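Local coordinates for protein diphthine synthase (Aeropyrum pernix, PDB 1WDE) that probably uses S-adenosyl-L-methionine to trimethylate a modified histidine of translation elongation factor 2, giving diphthine, the second step of diphthamide biosynthesis, at residues Val36-Thr42 with Arg61-Arg67; Ala125-Thr130 with Val214-Ala218; Leu167-Leu173 with Tyr245-Ala251. All coordinates share one frame; numbering follows the deposited sequence.

Contact 1: residues Val36-Thr42 with Arg61-Arg67; sequences VYVESYT and RVVEASR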
loop_
_atom_site.group_PDB
_atom_site.type_symbol
_atom_site.label_atom_id
_atom_site.label_comp_id
_atom_site.label_asym_id
_atom_site.label_seq_id
_atom_site.Cartn_x
_atom_site.Cartn_y
_atom_site.Cartn_z
ATOM N N VAL A 36 5.125 -14.096 20.425
ATOM C CA VAL A 36 4.602 -13.035 19.570
ATOM C C VAL A 36 5.698 -12.184 18.938
ATOM O O VAL A 36 6.327 -11.365 19.611
ATOM C CB VAL A 36 3.676 -12.095 20.353
ATOM C CG1 VAL A 36 3.096 -11.041 19.417
ATOM C CG2 VAL A 36 2.562 -12.894 21.011
ATOM N N TYR A 37 5.935 -12.398 17.647
ATOM C CA TYR A 37 6.918 -11.624 16.906
ATOM C C TYR A 37 6.134 -10.452 16.346
ATOM O O TYR A 37 4.984 -10.604 15.933
ATOM C CB TYR A 37 7.503 -12.445 15.763
ATOM C CG TYR A 37 8.325 -13.630 16.212
ATOM C CD1 TYR A 37 9.611 -13.459 16.725
ATOM C CD2 TYR A 37 7.816 -14.923 16.134
ATOM C CE1 TYR A 37 10.371 -14.551 17.148
ATOM C CE2 TYR A 37 8.564 -16.018 16.553
ATOM C CZ TYR A 37 9.840 -15.828 17.057
ATOM O OH TYR A 37 10.580 -16.918 17.463
ATOM N N VAL A 38 6.749 -9.280 16.345
ATOM C CA VAL A 38 6.099 -8.080 15.855
ATOM C C VAL A 38 7.028 -7.393 14.870
ATOM O O VAL A 38 8.181 -7.106 15.190
ATOM C CB VAL A 38 5.775 -7.116 17.024
ATOM C CG1 VAL A 38 5.154 -5.846 16.502
ATOM C CG2 VAL A 38 4.838 -7.787 17.996
ATOM N N GLU A 39 6.537 -7.151 13.661
ATOM C CA GLU A 39 7.355 -6.492 12.659
ATOM C C GLU A 39 6.711 -5.162 12.310
ATOM O O GLU A 39 5.525 -5.086 11.999
ATOM C CB GLU A 39 7.541 -7.396 11.422
ATOM C CG GLU A 39 6.300 -7.714 10.609
ATOM C CD GLU A 39 6.009 -6.658 9.556
ATOM O OE1 GLU A 39 5.091 -6.876 8.733
ATOM O OE2 GLU A 39 6.697 -5.611 9.547
ATOM N N SER A 40 7.503 -4.102 12.399
ATOM C CA SER A 40 7.011 -2.769 12.120
ATOM C C SER A 40 7.754 -2.115 10.975
ATOM O O SER A 40 7.790 -0.892 10.875
ATOM C CB SER A 40 7.129 -1.922 13.384
ATOM O OG SER A 40 8.231 -2.354 14.160
ATOM N N TYR A 41 8.340 -2.934 10.106
ATOM C CA TYR A 41 9.088 -2.425 8.964
ATOM C C TYR A 41 8.305 -2.390 7.644
ATOM O O TYR A 41 8.680 -1.657 6.725
ATOM C CB TYR A 41 10.373 -3.240 8.782
ATOM C CG TYR A 41 10.161 -4.681 8.375
ATOM C CD1 TYR A 41 9.882 -5.020 7.051
ATOM C CD2 TYR A 41 10.259 -5.708 9.310
ATOM C CE1 TYR A 41 9.710 -6.355 6.664
ATOM C CE2 TYR A 41 10.088 -7.046 8.938
ATOM C CZ TYR A 41 9.816 -7.362 7.612
ATOM O OH TYR A 41 9.673 -8.682 7.234
ATOM N N THR A 42 7.235 -3.178 7.539
ATOM C CA THR A 42 6.429 -3.200 6.313
ATOM C C THR A 42 5.455 -2.031 6.250
ATOM O O THR A 42 4.799 -1.820 5.229
ATOM C CB THR A 42 5.587 -4.510 6.172
ATOM O OG1 THR A 42 4.774 -4.691 7.339
ATOM C CG2 THR A 42 6.491 -5.728 5.977
ATOM N N ARG A 61 6.148 -11.840 25.944
ATOM C CA ARG A 61 6.198 -12.707 24.773
ATOM C C ARG A 61 6.490 -11.930 23.494
ATOM O O ARG A 61 7.023 -12.479 22.529
ATOM C CB ARG A 61 4.880 -13.470 24.649
ATOM C CG ARG A 61 4.577 -14.283 25.883
ATOM C CD ARG A 61 3.176 -14.834 25.892
ATOM N NE ARG A 61 2.914 -15.501 27.160
ATOM C CZ ARG A 61 1.739 -16.005 27.518
ATOM N NH1 ARG A 61 0.701 -15.922 26.696
ATOM N NH2 ARG A 61 1.605 -16.588 28.701
ATOM N N VAL A 62 6.157 -10.645 23.499
ATOM C CA VAL A 62 6.384 -9.799 22.336
ATOM C C VAL A 62 7.865 -9.765 21.978
ATOM O O VAL A 62 8.727 -9.692 22.854
ATOM C CB VAL A 62 5.886 -8.366 22.596
ATOM C CG1 VAL A 62 6.056 -7.518 21.348
ATOM C CG2 VAL A 62 4.433 -8.402 23.022
ATOM N N VAL A 63 8.153 -9.823 20.681
ATOM C CA VAL A 63 9.526 -9.807 20.199
ATOM C C VAL A 63 9.647 -9.063 18.870
ATOM O O VAL A 63 8.954 -9.386 17.905
ATOM C CB VAL A 63 10.052 -11.250 19.991
ATOM C CG1 VAL A 63 11.512 -11.221 19.571
ATOM C CG2 VAL A 63 9.862 -12.067 21.260
ATOM N N GLU A 64 10.526 -8.067 18.823
ATOM C CA GLU A 64 10.751 -7.311 17.598
ATOM C C GLU A 64 11.360 -8.241 16.563
ATOM O O GLU A 64 12.321 -8.952 16.853
ATOM C CB GLU A 64 11.719 -6.148 17.847
ATOM C CG GLU A 64 11.058 -4.798 18.117
ATOM C CD GLU A 64 10.652 -4.060 16.844
ATOM O OE1 GLU A 64 10.075 -2.957 16.957
ATOM O OE2 GLU A 64 10.910 -4.571 15.732
ATOM N N ALA A 65 10.799 -8.238 15.358
ATOM C CA ALA A 65 11.311 -9.067 14.273
ATOM C C ALA A 65 11.732 -8.157 13.122
ATOM O O ALA A 65 10.978 -7.276 12.720
ATOM C CB ALA A 65 10.238 -10.045 13.810
ATOM N N SER A 66 12.937 -8.361 12.599
ATOM C CA SER A 66 13.425 -7.535 11.496
ATOM C C SER A 66 13.114 -8.191 10.156
ATOM O O SER A 66 12.672 -9.339 10.103
ATOM C CB SER A 66 14.936 -7.319 11.604
ATOM O OG SER A 66 15.643 -8.396 11.014
ATOM N N ARG A 67 13.355 -7.462 9.072
ATOM C CA ARG A 67 13.087 -7.984 7.745
ATOM C C ARG A 67 13.924 -9.219 7.425
ATOM O O ARG A 67 13.379 -10.257 7.045
ATOM C CB ARG A 67 13.320 -6.901 6.694
ATOM C CG ARG A 67 13.225 -7.408 5.269
ATOM C CD ARG A 67 13.058 -6.271 4.276
ATOM N NE ARG A 67 11.748 -5.640 4.400
ATOM C CZ ARG A 67 11.251 -4.761 3.537
ATOM N NH1 ARG A 67 11.958 -4.398 2.476
ATOM N NH2 ARG A 67 10.043 -4.252 3.731
HETATM O O HOH W 1 10.015 -4.946 12.875
#
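With CG set between the backbone N and the carbonyl carbon (chi1 67°), Tyr-41 meets Arg-67, which runs across one face of its ring. Arg-67 CB makes a CH-pi contact 3.7 Å from the centroid of the Tyr-41 ring. A bend farther along the arginine (chi3 -69°) brings its guanidinium edge-on, the two planes 76° apart, with Arg-67 NE 3.1 Å from Tyr-41 CE1. Glu-39 OE2 lies above the opposite face of the tyrosine, and Ala-65 O sits in plane at its rim. Were Tyr-41 cut back to an alanine, the Arg-67 side chain would probably lose the ring it lies across and be freer to turn, with a gap opening between Glu-39 and the start of helix 67-71. Glu-39 itself is fixed by Thr-42: Thr-42 OG1 donates to Glu-39 OE1 at 2.6 Å and Thr-42 N to Glu-39 OE2 at 3.2 Å, both on syn lone pairs. His-100 and Thr-90 also bond to OE1. Next to this turn, a water accepts from Ser-40 N at 2.7 Å and donates to Glu-64 OE2. Earlier in both segments the backbones run parallel, joined by the backbone hydrogen bonds Val-38 N to Val-63 O (2.7 Å) and Ala-65 N to Val-38 O (2.9 Å). Val-38 CG2 presses on Val-62 CG1 at 3.6 Å on the face covered by helix 47-57; Tyr-37 lies beside Val-63 on the other. This is a beta-alpha-beta unit, strand 35-39, helix 47-57, strand 62-64, at the edge of the parallel sheet in a tetrapyrrole-methylase-type fold.

Contact 2: residues Ala125-Thr130 with Val214-Ala218; sequences AARGAT and VLVEA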
loop_
_atom_site.group_PDB
_atom_site.type_symbol
_atom_site.label_atom_id
_atom_site.label_comp_id
_atom_site.label_asym_id
_atom_site.label_seq_id
_atom_site.Cartn_x
_atom_site.Cartn_y
_atom_site.Cartn_z
ATOM N N ALA A 125 -8.550 1.266 3.794
ATOM C CA ALA A 125 -9.182 2.437 4.386
ATOM C C ALA A 125 -8.954 3.675 3.502
ATOM O O ALA A 125 -9.851 4.488 3.350
ATOM C CB ALA A 125 -8.629 2.695 5.788
ATOM N N ALA A 126 -7.763 3.802 2.920
ATOM C CA ALA A 126 -7.462 4.943 2.054
ATOM C C ALA A 126 -8.352 4.887 0.811
ATOM O O ALA A 126 -9.003 5.876 0.480
ATOM C CB ALA A 126 -6.011 4.927 1.658
ATOM N N ARG A 127 -8.385 3.737 0.126
ATOM C CA ARG A 127 -9.233 3.605 -1.053
ATOM C C ARG A 127 -10.659 3.943 -0.655
ATOM O O ARG A 127 -11.353 4.692 -1.351
ATOM C CB ARG A 127 -9.209 2.185 -1.595
ATOM C CG ARG A 127 -7.923 1.806 -2.262
ATOM C CD ARG A 127 -7.980 0.328 -2.612
ATOM N NE ARG A 127 -6.832 -0.096 -3.399
ATOM C CZ ARG A 127 -6.602 -1.359 -3.717
ATOM N NH1 ARG A 127 -7.441 -2.304 -3.300
ATOM N NH2 ARG A 127 -5.562 -1.675 -4.464
ATOM N N GLY A 128 -11.083 3.414 0.486
ATOM C CA GLY A 128 -12.444 3.666 0.939
ATOM C C GLY A 128 -12.742 5.134 1.201
ATOM O O GLY A 128 -13.831 5.634 0.881
ATOM N N ALA A 129 -11.775 5.847 1.771
ATOM C CA ALA A 129 -12.001 7.267 2.068
ATOM C C ALA A 129 -12.216 8.139 0.823
ATOM O O ALA A 129 -12.883 9.159 0.914
ATOM C CB ALA A 129 -10.833 7.829 2.905
ATOM N N THR A 130 -11.641 7.749 -0.322
ATOM C CA THR A 130 -11.786 8.509 -1.582
ATOM C C THR A 130 -13.200 8.412 -2.121
ATOM O O THR A 130 -13.638 9.246 -2.918
ATOM C CB THR A 130 -10.857 7.976 -2.715
ATOM O OG1 THR A 130 -11.341 6.703 -3.154
ATOM C CG2 THR A 130 -9.380 7.823 -2.237
ATOM N N VAL A 214 -5.380 11.646 -6.182
ATOM C CA VAL A 214 -5.899 11.896 -4.851
ATOM C C VAL A 214 -4.822 11.427 -3.881
ATOM O O VAL A 214 -4.270 10.340 -4.034
ATOM C CB VAL A 214 -7.217 11.104 -4.610
ATOM C CG1 VAL A 214 -7.951 11.650 -3.389
ATOM C CG2 VAL A 214 -8.114 11.186 -5.855
ATOM N N LEU A 215 -4.521 12.266 -2.902
ATOM C CA LEU A 215 -3.518 11.968 -1.888
ATOM C C LEU A 215 -4.338 11.661 -0.634
ATOM O O LEU A 215 -5.131 12.488 -0.195
ATOM C CB LEU A 215 -2.614 13.193 -1.661
ATOM C CG LEU A 215 -1.489 12.976 -0.628
ATOM C CD1 LEU A 215 -0.440 12.028 -1.192
ATOM C CD2 LEU A 215 -0.844 14.319 -0.287
ATOM N N VAL A 216 -4.171 10.468 -0.071
ATOM C CA VAL A 216 -4.972 10.083 1.093
ATOM C C VAL A 216 -4.166 9.552 2.280
ATOM O O VAL A 216 -3.165 8.876 2.110
ATOM C CB VAL A 216 -5.991 8.962 0.717
ATOM C CG1 VAL A 216 -7.056 8.809 1.830
ATOM C CG2 VAL A 216 -6.637 9.266 -0.616
ATOM N N GLU A 217 -4.617 9.881 3.481
ATOM C CA GLU A 217 -3.989 9.372 4.687
ATOM C C GLU A 217 -5.127 8.747 5.479
ATOM O O GLU A 217 -6.036 9.445 5.921
ATOM C CB GLU A 217 -3.346 10.478 5.531
ATOM C CG GLU A 217 -2.735 9.903 6.829
ATOM C CD GLU A 217 -1.920 10.901 7.618
ATOM O OE1 GLU A 217 -2.394 12.050 7.782
ATOM O OE2 GLU A 217 -0.808 10.525 8.076
ATOM N N ALA A 218 -5.112 7.427 5.624
ATOM C CA ALA A 218 -6.170 6.790 6.393
ATOM C C ALA A 218 -5.911 7.144 7.857
ATOM O O ALA A 218 -4.755 7.253 8.272
ATOM C CB ALA A 218 -6.135 5.270 6.191
#
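Thr-130 OG1 has two partners: it donates to Arg-127 O at 2.7 Å, in the carbonyl plane, and is hydrogen-bonded to Leu-132 N just past the segment. That grip fixes the rotation of the threonine (chi1 71°), which places its methyl, CG2, beside the backbone N and against the strand. There Thr-130 CG2 meets Val-216 CG2 at 3.5 Å, tighter than usual for two carbons, the two side chains crossing at about a right angle. The other branch of the same valine, Val-216 CG1, rests between two alanines one helical turn apart, 4.0 Å from Ala-126 CB and 4.0 Å from Ala-129 CB. At the two ends the packing continues: Val-214 CG1 approaches Thr-130 CG2 at 4.2 Å, and Ala-218 CB touches Ala-125 CB at 3.6 Å. The short side chains on the helix are consistent with a closest approach of 7.9 Å between the axes, which cross at 125°. Val-226 of the neighbouring strand packs on Ala-129, Val-214 and Val-216, while Tyr-17 lies on Ala-125 and Ala-218. The arrangement is a helix laid over one face of the mixed sheet; helix 122-130 begins at Gly-122, which with Ser-121 binds S-adenosyl-L-methionine by similarity, and the Ala-218 side chain lies about 4 Å from Gly-122.

Contact 3: residues Leu167-Leu173 with Tyr245-Ala251; sequences LHTTALL and YSIVIPA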
loop_
_atom_site.group_PDB
_atom_site.type_symbol
_atom_site.label_atom_id
_atom_site.label_comp_id
_atom_site.label_asym_id
_atom_site.label_seq_id
_atom_site.Cartn_x
_atom_site.Cartn_y
_atom_site.Cartn_z
ATOM N N LEU A 167 -9.226 1.197 -15.046
ATOM C CA LEU A 167 -9.065 0.958 -13.617
ATOM C C LEU A 167 -8.255 2.033 -12.885
ATOM O O LEU A 167 -7.322 2.594 -13.439
ATOM C CB LEU A 167 -8.386 -0.396 -13.395
ATOM C CG LEU A 167 -9.023 -1.641 -14.036
ATOM C CD1 LEU A 167 -8.142 -2.865 -13.788
ATOM C CD2 LEU A 167 -10.391 -1.851 -13.455
ATOM N N HIS A 168 -8.619 2.289 -11.629
ATOM C CA HIS A 168 -7.929 3.277 -10.791
ATOM C C HIS A 168 -6.675 2.625 -10.213
ATOM O O HIS A 168 -6.706 1.468 -9.762
ATOM C CB HIS A 168 -8.798 3.718 -9.614
ATOM C CG HIS A 168 -10.166 4.196 -9.986
ATOM N ND1 HIS A 168 -10.397 5.070 -11.028
ATOM C CD2 HIS A 168 -11.360 4.026 -9.364
ATOM C CE1 HIS A 168 -11.671 5.424 -11.027
ATOM N NE2 HIS A 168 -12.278 4.805 -10.025
ATOM N N THR A 169 -5.572 3.363 -10.222
ATOM C CA THR A 169 -4.319 2.844 -9.696
ATOM C C THR A 169 -4.128 3.242 -8.231
ATOM O O THR A 169 -4.426 4.371 -7.823
ATOM C CB THR A 169 -3.105 3.406 -10.482
ATOM O OG1 THR A 169 -3.183 3.008 -11.857
ATOM C CG2 THR A 169 -1.803 2.890 -9.885
ATOM N N THR A 170 -3.652 2.307 -7.429
ATOM C CA THR A 170 -3.352 2.640 -6.054
ATOM C C THR A 170 -1.831 2.698 -6.087
ATOM O O THR A 170 -1.185 1.764 -6.560
ATOM C CB THR A 170 -3.812 1.561 -5.067
ATOM O OG1 THR A 170 -5.251 1.458 -5.102
ATOM C CG2 THR A 170 -3.377 1.968 -3.633
ATOM N N ALA A 171 -1.249 3.810 -5.653
ATOM C CA ALA A 171 0.201 3.908 -5.671
ATOM C C ALA A 171 0.704 4.123 -4.252
ATOM O O ALA A 171 0.404 5.132 -3.595
ATOM C CB ALA A 171 0.647 5.043 -6.589
ATOM N N LEU A 172 1.460 3.146 -3.770
ATOM C CA LEU A 172 2.002 3.215 -2.427
ATOM C C LEU A 172 3.352 3.931 -2.471
ATOM O O LEU A 172 4.031 3.963 -3.501
ATOM C CB LEU A 172 2.177 1.803 -1.860
ATOM C CG LEU A 172 0.955 0.860 -1.877
ATOM C CD1 LEU A 172 1.337 -0.442 -1.161
ATOM C CD2 LEU A 172 -0.252 1.506 -1.203
ATOM N N LEU A 173 3.738 4.500 -1.338
ATOM C CA LEU A 173 5.006 5.215 -1.229
ATOM C C LEU A 173 6.009 4.372 -0.424
ATOM O O LEU A 173 5.681 3.820 0.627
ATOM C CB LEU A 173 4.787 6.564 -0.529
ATOM C CG LEU A 173 3.887 7.584 -1.244
ATOM C CD1 LEU A 173 3.462 8.669 -0.288
ATOM C CD2 LEU A 173 4.635 8.164 -2.422
ATOM N N TYR A 245 0.836 8.424 3.656
ATOM C CA TYR A 245 -0.095 8.493 2.539
ATOM C C TYR A 245 0.001 7.362 1.539
ATOM O O TYR A 245 0.977 6.617 1.491
ATOM C CB TYR A 245 0.151 9.760 1.693
ATOM C CG TYR A 245 0.103 11.078 2.415
ATOM C CD1 TYR A 245 1.275 11.718 2.832
ATOM C CD2 TYR A 245 -1.111 11.709 2.639
ATOM C CE1 TYR A 245 1.233 12.971 3.453
ATOM C CE2 TYR A 245 -1.173 12.954 3.254
ATOM C CZ TYR A 245 -0.004 13.584 3.654
ATOM O OH TYR A 245 -0.102 14.844 4.192
ATOM N N SER A 246 -1.041 7.294 0.716
ATOM C CA SER A 246 -1.091 6.403 -0.424
ATOM C C SER A 246 -1.663 7.367 -1.457
ATOM O O SER A 246 -2.303 8.379 -1.100
ATOM C CB SER A 246 -1.990 5.173 -0.182
ATOM O OG SER A 246 -3.307 5.554 0.155
ATOM N N ILE A 247 -1.400 7.096 -2.730
ATOM C CA ILE A 247 -1.885 7.956 -3.788
ATOM C C ILE A 247 -2.822 7.176 -4.712
ATOM O O ILE A 247 -2.570 6.022 -5.029
ATOM C CB ILE A 247 -0.686 8.509 -4.592
ATOM C CG1 ILE A 247 0.134 9.467 -3.710
ATOM C CG2 ILE A 247 -1.170 9.236 -5.830
ATOM C CD1 ILE A 247 1.463 9.832 -4.310
ATOM N N VAL A 248 -3.946 7.771 -5.076
ATOM C CA VAL A 248 -4.811 7.101 -6.019
ATOM C C VAL A 248 -4.752 7.930 -7.306
ATOM O O VAL A 248 -4.949 9.156 -7.278
ATOM C CB VAL A 248 -6.256 6.978 -5.487
ATOM C CG1 VAL A 248 -7.197 6.510 -6.615
ATOM C CG2 VAL A 248 -6.286 5.971 -4.338
ATOM N N ILE A 249 -4.399 7.268 -8.406
ATOM C CA ILE A 249 -4.338 7.882 -9.751
ATOM C C ILE A 249 -5.531 7.229 -10.477
ATOM O O ILE A 249 -5.434 6.128 -11.015
ATOM C CB ILE A 249 -3.012 7.537 -10.473
ATOM C CG1 ILE A 249 -1.821 8.050 -9.641
ATOM C CG2 ILE A 249 -2.989 8.182 -11.888
ATOM C CD1 ILE A 249 -0.470 7.446 -10.078
ATOM N N PRO A 250 -6.663 7.929 -10.527
ATOM C CA PRO A 250 -7.853 7.374 -11.158
ATOM C C PRO A 250 -7.878 7.252 -12.664
ATOM O O PRO A 250 -7.106 7.917 -13.379
ATOM C CB PRO A 250 -8.948 8.294 -10.648
ATOM C CG PRO A 250 -8.297 9.619 -10.725
ATOM C CD PRO A 250 -6.829 9.379 -10.315
ATOM N N ALA A 251 -8.732 6.338 -13.125
ATOM C CA ALA A 251 -8.968 6.176 -14.546
ATOM C C ALA A 251 -10.035 7.247 -14.689
ATOM O O ALA A 251 -10.444 7.853 -13.684
ATOM C CB ALA A 251 -9.563 4.801 -14.854
HETATM O O HOH W 2 -5.187 4.236 -13.163
HETATM O O HOH W 3 1.647 4.143 0.997
#
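Leu-173, Ala-171, Ile-247 and Ile-249 form the apolar centre. The two methyls of Leu-173 divide the work: CD1 lies alongside Tyr-245 CB at 4.0 Å, the side chains pointing the same way, while Leu-173 CD2 reaches Ile-247 CD1 at 4.1 Å, those two crossing at about a right angle. Next along this face, Ala-171 CB packs on Ile-247 CB at 4.2 Å, and its methyl also meets CD1 of Ile-249. Leu-215 of strand 213-217 adds to the cluster from the Ile-247 side. Thr-170, Val-248 and Ser-246 look to the other face, where helix 122-130 packs on Thr-170 and Ser-246. The strands are antiparallel neighbours in this methyltransferase's mixed sheet, 246-249 at its centre and 168-173 beside it. Ala-171 and Ile-247 are a hydrogen-bonded pair, Ala-171 N to Ile-247 O at 2.7 Å and Ile-247 N to Ala-171 O at 2.8 Å. Thr-169 and Ile-249 make the next such pair, with Thr-170 and Val-248 as the non-hydrogen-bonded pair between. At one end a water bridges Leu-173 N and Tyr-245 O; Leu-173 is, by similarity, an S-adenosyl-L-methionine-binding residue. At the other, a second water joins Leu-167 O, Ile-249 O and Thr-169 OG1, the last 2.7 Å from the water and also bonded to Asn-162. At this polar end, His-168 has CG beside the backbone N (chi1 -53°), which turns ND1 to the backbone of the partner segment, and Ala-251 N donates to His-168 ND1 at 3.0 Å, nearly straight at 164° and in the ring plane. Pro-250 CB lies 3.6 Å from His-168 ND1, and Phe-137 meets the imidazole edge-to-face; since ND1 accepts, the proton is probably on NE2, which is hydrogen-bonded to Glu-257.

Contacts 2 and 3 share the mixed sheet, their centres 9 Å apart, since strands 213-217 and 246-249 are neighbours: Val-214 N lies 2.8 Å from Val-248 O, a probable hydrogen bond. Arg-127 of the helix reaches across, its NE 2.8 Å from Thr-170 OG1, another probable hydrogen bond. Contact 1 belongs to the parallel sheet, with its centre 26 Å from that of contact 2 and 28 Å from that of contact 3, though its nearest atoms come within about 7 Å of contact 3. The probable S-adenosyl-L-methionine site lies between: Val-96 is about 9 Å from Thr-42 and about 6 Å from Leu-172, measured between side chains, while contact 3 supplies Leu-173.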